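Local coordinates for protein polyketide synthase PksJ (Bacillus subtilis subsp. subtilis, PDB 4J1Q) that reduces keto groups, at both alpha and beta positions and stereoselectively, with NADPH, as the ketoreductase domain of the bacillaene polyketide assembly line, at residues L195-R200 with A418-I423; Q143-E148 with I172-G177. One frame throughout, in Å; residues are numbered along the deposited sequence.

Interaction 1 (L195-R200 with A418-I423); sequences LHMPWR and AFYQGI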
loop_
_atom_site.group_PDB
_atom_site.type_symbol
_atom_site.label_atom_id
_atom_site.label_comp_id
_atom_site.label_asym_id
_atom_site.label_seq_id
_atom_site.Cartn_x
_atom_site.Cartn_y
_atom_site.Cartn_z
ATOM N N LEU A 195 10.142 10.199 -22.406
ATOM C CA LEU A 195 10.536 9.566 -21.147
ATOM C C LEU A 195 11.606 8.491 -21.303
ATOM O O LEU A 195 11.534 7.659 -22.214
ATOM C CB LEU A 195 9.313 8.985 -20.431
ATOM C CG LEU A 195 8.289 10.010 -19.946
ATOM C CD1 LEU A 195 7.080 9.325 -19.333
ATOM C CD2 LEU A 195 8.917 10.966 -18.939
ATOM N N HIS A 196 12.535 8.459 -20.347
ATOM C CA HIS A 196 13.473 7.348 -20.178
ATOM C C HIS A 196 12.715 6.119 -19.789
ATOM O O HIS A 196 11.611 6.213 -19.250
ATOM C CB HIS A 196 14.460 7.663 -19.060
ATOM C CG HIS A 196 15.724 8.339 -19.517
ATOM N ND1 HIS A 196 16.943 7.841 -19.244
ATOM C CD2 HIS A 196 15.932 9.560 -20.155
ATOM C CE1 HIS A 196 17.886 8.675 -19.726
ATOM N NE2 HIS A 196 17.265 9.724 -20.287
ATOM N N MET A 197 13.312 4.953 -20.016
ATOM C CA MET A 197 12.617 3.702 -19.750
ATOM C C MET A 197 13.507 2.584 -19.246
ATOM O O MET A 197 14.713 2.590 -19.468
ATOM C CB MET A 197 11.851 3.258 -20.976
ATOM C CG MET A 197 10.860 4.312 -21.423
ATOM S SD MET A 197 10.166 3.941 -23.038
ATOM C CE MET A 197 8.823 5.123 -23.059
ATOM N N PRO A 198 12.911 1.633 -18.532
ATOM C CA PRO A 198 13.640 0.606 -17.801
ATOM C C PRO A 198 13.823 -0.691 -18.597
ATOM O O PRO A 198 14.422 -1.649 -18.093
ATOM C CB PRO A 198 12.728 0.340 -16.604
ATOM C CG PRO A 198 11.354 0.610 -17.131
ATOM C CD PRO A 198 11.538 1.801 -18.029
ATOM N N TRP A 199 13.285 -0.731 -19.807
ATOM C CA TRP A 199 13.233 -1.973 -20.584
ATOM C C TRP A 199 14.564 -2.442 -21.129
ATOM O O TRP A 199 15.314 -1.663 -21.722
ATOM C CB TRP A 199 12.232 -1.826 -21.713
ATOM C CG TRP A 199 10.912 -1.279 -21.260
ATOM C CD1 TRP A 199 10.228 -0.170 -21.760
ATOM C CD2 TRP A 199 10.091 -1.762 -20.142
ATOM N NE1 TRP A 199 9.021 -0.010 -21.105
ATOM C CE2 TRP A 199 8.900 -0.906 -20.107
ATOM C CE3 TRP A 199 10.205 -2.797 -19.239
ATOM C CZ2 TRP A 199 7.889 -1.097 -19.196
ATOM C CZ3 TRP A 199 9.174 -2.990 -18.317
ATOM C CH2 TRP A 199 8.047 -2.151 -18.285
ATOM N N ARG A 200 14.854 -3.729 -20.931
ATOM C CA ARG A 200 15.890 -4.439 -21.688
ATOM C C ARG A 200 15.250 -5.276 -22.785
ATOM O O ARG A 200 14.393 -6.128 -22.515
ATOM C CB ARG A 200 16.694 -5.360 -20.769
ATOM C CG ARG A 200 17.494 -4.625 -19.714
ATOM C CD ARG A 200 18.267 -5.595 -18.845
ATOM N NE ARG A 200 19.006 -4.881 -17.808
ATOM C CZ ARG A 200 19.709 -5.473 -16.850
ATOM N NH1 ARG A 200 19.772 -6.798 -16.797
ATOM N NH2 ARG A 200 20.333 -4.739 -15.939
ATOM N N ALA A 418 2.998 8.553 -16.349
ATOM C CA ALA A 418 3.237 8.653 -14.911
ATOM C C ALA A 418 4.097 7.488 -14.418
ATOM O O ALA A 418 5.006 7.656 -13.622
ATOM C CB ALA A 418 1.916 8.671 -14.175
ATOM N N PHE A 419 3.856 6.320 -14.978
ATOM C CA PHE A 419 4.652 5.162 -14.648
ATOM C C PHE A 419 6.121 5.388 -14.952
ATOM O O PHE A 419 6.963 5.115 -14.107
ATOM C CB PHE A 419 4.134 3.945 -15.384
ATOM C CG PHE A 419 5.001 2.725 -15.223
ATOM C CD1 PHE A 419 4.901 1.914 -14.097
ATOM C CD2 PHE A 419 5.849 2.322 -16.268
ATOM C CE1 PHE A 419 5.669 0.765 -13.981
ATOM C CE2 PHE A 419 6.600 1.163 -16.172
ATOM C CZ PHE A 419 6.476 0.351 -15.053
ATOM N N TYR A 420 6.422 5.887 -16.154
ATOM C CA TYR A 420 7.800 6.177 -16.543
ATOM C C TYR A 420 8.403 7.330 -15.730
ATOM O O TYR A 420 9.527 7.233 -15.230
ATOM C CB TYR A 420 7.908 6.453 -18.060
ATOM C CG TYR A 420 7.782 5.196 -18.903
ATOM C CD1 TYR A 420 8.611 4.108 -18.667
ATOM C CD2 TYR A 420 6.780 5.058 -19.859
ATOM C CE1 TYR A 420 8.460 2.917 -19.355
ATOM C CE2 TYR A 420 6.623 3.873 -20.573
ATOM C CZ TYR A 420 7.475 2.806 -20.320
ATOM O OH TYR A 420 7.372 1.632 -21.045
ATOM N N GLN A 421 7.630 8.393 -15.545
ATOM C CA GLN A 421 8.077 9.503 -14.718
ATOM C C GLN A 421 8.373 9.061 -13.279
ATOM O O GLN A 421 9.252 9.626 -12.621
ATOM C CB GLN A 421 7.015 10.590 -14.683
ATOM C CG GLN A 421 6.848 11.370 -15.966
ATOM C CD GLN A 421 5.797 12.450 -15.829
ATOM O OE1 GLN A 421 5.544 12.949 -14.732
ATOM N NE2 GLN A 421 5.165 12.803 -16.940
ATOM N N GLY A 422 7.611 8.086 -12.780
ATOM C CA GLY A 422 7.771 7.634 -11.401
ATOM C C GLY A 422 9.074 6.891 -11.220
ATOM O O GLY A 422 9.713 6.992 -10.192
ATOM N N ILE A 423 9.481 6.156 -12.246
ATOM C CA ILE A 423 10.715 5.401 -12.175
ATOM C C ILE A 423 11.922 6.338 -12.102
ATOM O O ILE A 423 12.751 6.214 -11.194
ATOM C CB ILE A 423 10.869 4.468 -13.385
ATOM C CG1 ILE A 423 9.737 3.432 -13.386
ATOM C CG2 ILE A 423 12.251 3.825 -13.391
ATOM C CD1 ILE A 423 9.895 2.314 -14.403
#
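The phenol ring of Y420 lies between two side chains: M197 covers one face and F419, its own helix neighbour, the other, while P198 CD and W199 NE1 meet the ring at its edge, in plane. M197 CG stands 3.7 Å from the centroid of the Y420 ring in a CH-pi contact. The extended methionine chain (chi2 169°) then carries M197 SD across the same face, 4.3 Å from the Y420 centroid and 21° off its normal, a Met-aromatic contact. The indole of W199 stands nearly perpendicular to the phenol (87°) and offers its N-H to the hydroxyl, NE1 to Y420 OH. The modelled separation is too short to be trusted in detail. P198 CG sits over the centre of one indole face and also meets I423 CD1 at 3.5 Å. At the start of the segment, L195 directs CD1 to Y420 CB and CD2 to Q421 CG.

Beyond the two segments, helix 213-226 flanks the site, and its F218 meets F419 edge-to-face. The linker 195-200 thus packs across one side of helix 412-425 just ahead of strand 204-208. Apolar packing supplies most of the contact; the hydroxyl of the buried Y420 probably has the indole N-H as its partner, though that distance is doubtful, with E221 only a weak second one.

Interaction 2 (Q143-E148 with I172-G177); sequences QVIEIE and IRYEAG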
loop_
_atom_site.group_PDB
_atom_site.type_symbol
_atom_site.label_atom_id
_atom_site.label_comp_id
_atom_site.label_asym_id
_atom_site.label_seq_id
_atom_site.Cartn_x
_atom_site.Cartn_y
_atom_site.Cartn_z
ATOM N N GLN A 143 -4.956 8.071 14.788
ATOM C CA GLN A 143 -3.595 8.512 14.516
ATOM C C GLN A 143 -2.650 7.348 14.582
ATOM O O GLN A 143 -2.745 6.511 15.464
ATOM C CB GLN A 143 -3.130 9.598 15.507
ATOM C CG GLN A 143 -3.851 10.924 15.356
ATOM C CD GLN A 143 -3.622 11.883 16.532
ATOM O OE1 GLN A 143 -3.326 11.467 17.651
ATOM N NE2 GLN A 143 -3.780 13.174 16.271
ATOM N N VAL A 144 -1.703 7.328 13.658
ATOM C CA VAL A 144 -0.631 6.368 13.741
ATOM C C VAL A 144 0.628 7.130 14.103
ATOM O O VAL A 144 0.874 8.211 13.579
ATOM C CB VAL A 144 -0.465 5.621 12.405
ATOM C CG1 VAL A 144 -0.463 6.633 11.278
ATOM C CG2 VAL A 144 0.812 4.804 12.402
ATOM N N ILE A 145 1.312 6.655 15.133
ATOM C CA ILE A 145 2.453 7.361 15.687
ATOM C C ILE A 145 3.662 6.441 15.679
ATOM O O ILE A 145 3.711 5.450 16.413
ATOM C CB ILE A 145 2.168 7.823 17.128
ATOM C CG1 ILE A 145 1.116 8.942 17.129
ATOM C CG2 ILE A 145 3.460 8.263 17.810
ATOM C CD1 ILE A 145 0.279 8.987 18.387
ATOM N N GLU A 146 4.635 6.777 14.843
ATOM C CA GLU A 146 5.810 5.935 14.648
ATOM C C GLU A 146 6.933 6.449 15.547
ATOM O O GLU A 146 7.220 7.642 15.562
ATOM C CB GLU A 146 6.260 5.983 13.176
ATOM C CG GLU A 146 5.191 5.544 12.179
ATOM C CD GLU A 146 5.473 5.994 10.741
ATOM O OE1 GLU A 146 6.619 5.819 10.242
ATOM O OE2 GLU A 146 4.526 6.495 10.095
ATOM N N ILE A 147 7.560 5.556 16.303
ATOM C CA ILE A 147 8.509 5.976 17.327
ATOM C C ILE A 147 9.790 5.183 17.210
ATOM O O ILE A 147 9.767 3.950 17.231
ATOM C CB ILE A 147 7.946 5.755 18.731
ATOM C CG1 ILE A 147 6.704 6.618 18.936
ATOM C CG2 ILE A 147 9.015 6.038 19.787
ATOM C CD1 ILE A 147 5.966 6.322 20.223
ATOM N N GLU A 148 10.905 5.896 17.126
ATOM C CA GLU A 148 12.218 5.287 16.913
ATOM C C GLU A 148 12.674 4.399 18.079
ATOM O O GLU A 148 13.169 3.289 17.862
ATOM C CB GLU A 148 13.268 6.365 16.613
ATOM C CG GLU A 148 14.700 5.973 16.941
ATOM C CD GLU A 148 15.445 5.361 15.762
ATOM O OE1 GLU A 148 15.270 5.821 14.610
ATOM O OE2 GLU A 148 16.239 4.427 15.992
ATOM N N ILE A 172 2.222 10.683 12.324
ATOM C CA ILE A 172 3.104 11.453 13.159
ATOM C C ILE A 172 4.363 10.635 13.422
ATOM O O ILE A 172 4.308 9.412 13.480
ATOM C CB ILE A 172 2.387 11.903 14.463
ATOM C CG1 ILE A 172 1.306 12.931 14.103
ATOM C CG2 ILE A 172 3.376 12.547 15.429
ATOM C CD1 ILE A 172 0.224 13.122 15.144
ATOM N N ARG A 173 5.504 11.304 13.410
ATOM C CA ARG A 173 6.775 10.638 13.561
ATOM C C ARG A 173 7.648 11.286 14.662
ATOM O O ARG A 173 7.930 12.479 14.612
ATOM C CB ARG A 173 7.520 10.661 12.248
ATOM C CG ARG A 173 8.683 9.688 12.212
ATOM C CD ARG A 173 8.823 9.097 10.827
ATOM N NE ARG A 173 10.182 8.620 10.608
ATOM C CZ ARG A 173 10.496 7.534 9.912
ATOM N NH1 ARG A 173 11.770 7.195 9.763
ATOM N NH2 ARG A 173 9.538 6.793 9.366
ATOM N N TYR A 174 8.115 10.468 15.600
ATOM C CA TYR A 174 9.096 10.900 16.587
ATOM C C TYR A 174 10.383 10.106 16.434
ATOM O O TYR A 174 10.371 8.881 16.564
ATOM C CB TYR A 174 8.554 10.715 18.007
ATOM C CG TYR A 174 7.323 11.535 18.305
ATOM C CD1 TYR A 174 7.406 12.916 18.483
ATOM C CD2 TYR A 174 6.075 10.929 18.427
ATOM C CE1 TYR A 174 6.280 13.668 18.783
ATOM C CE2 TYR A 174 4.940 11.676 18.691
ATOM C CZ TYR A 174 5.050 13.042 18.884
ATOM O OH TYR A 174 3.933 13.788 19.182
ATOM N N GLU A 175 11.453 10.802 16.055
ATOM C CA GLU A 175 12.794 10.234 16.039
ATOM C C GLU A 175 13.786 11.404 16.176
ATOM O O GLU A 175 13.573 12.460 15.593
ATOM C CB GLU A 175 13.039 9.525 14.710
ATOM C CG GLU A 175 13.194 10.469 13.548
ATOM C CD GLU A 175 13.374 9.741 12.236
ATOM O OE1 GLU A 175 14.284 8.889 12.142
ATOM O OE2 GLU A 175 12.635 10.060 11.269
ATOM N N ALA A 176 14.810 11.246 17.010
ATOM C CA ALA A 176 15.863 12.275 17.181
ATOM C C ALA A 176 15.353 13.650 17.657
ATOM O O ALA A 176 15.747 14.701 17.117
ATOM C CB ALA A 176 16.683 12.424 15.902
ATOM N N GLY A 177 14.558 13.630 18.725
ATOM C CA GLY A 177 14.064 14.847 19.351
ATOM C C GLY A 177 13.179 15.608 18.395
ATOM O O GLY A 177 12.744 16.716 18.683
#
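E146 and R173, paired neighbours on two parallel strands, send their side chains to the same face of the sheet and meet there obliquely, the carboxylate and guanidinium planes turned 76° apart. The resulting salt bridge, E146 OE1 to R173 NH2 at 3.2 Å, is a weak, bent hydrogen bond. R173 has a firmer partner in its own strand: NE reaches E175 OE2 at 2.9 Å. That oxygen lies close to the guanidinium plane, yet it is approached from well above the plane of its own carboxylate. CG of R173 stands anti to the backbone N (chi1 -165°) and the chain bends at chi2, which brings the guanidinium between the two acids. W30 of strand 22-31 touches both E146 and R173.

The face carrying I145, I172 and Y174 is largely apolar near the isoleucines. I145 and I172 lie side by side and point the same way, CG1 of I145 coming 4.2 Å from CB of I172. Y174 turns the edge of its ring to the isoleucines, its CD2 lying 3.8 Å from I145 CG2, while its hydroxyl is held by D163 and R179. Helix 156-164 packs on this face, L160 against I145 and L156 against I147, as expected of the connection in a right-handed beta-alpha-beta unit.

Between the faces, parallel backbone pairing runs from V144 O to E148 N; the bond from Y174 N to E146 O (3.0 Å) is almost straight. At the end of the pair, E148 and E175 bring their carboxylates near each other, OE1 to OE1 4.1 Å. R173, bridging E146 and E175, probably helps both acids stay ionised; with its NH1 6.1 Å from E148 OE1, it would relieve the E148-E175 repulsion only weakly.

Overall arrangement
Interaction 2 closes before interaction 1 opens along the chain, and the two do not touch: their centres are 33 Å apart and their nearest atoms about 20 Å. Interaction 2 joins neighbouring parallel strands, 140-147 and 171-175, in the N-terminal half. Interaction 1 instead brings the linker that follows strand 178-186 onto helix 412-425, late in the NADPH-binding half, where the side chain of F419 is about 10 Å from the cofactor. Strands 22-31 and 429-435 pair where the halves meet. This layout is consistent with the ketoreductase architecture of a structural subdomain beside a catalytic one: interaction 2 lies within the former, while interaction 1 packs the linker against the latter.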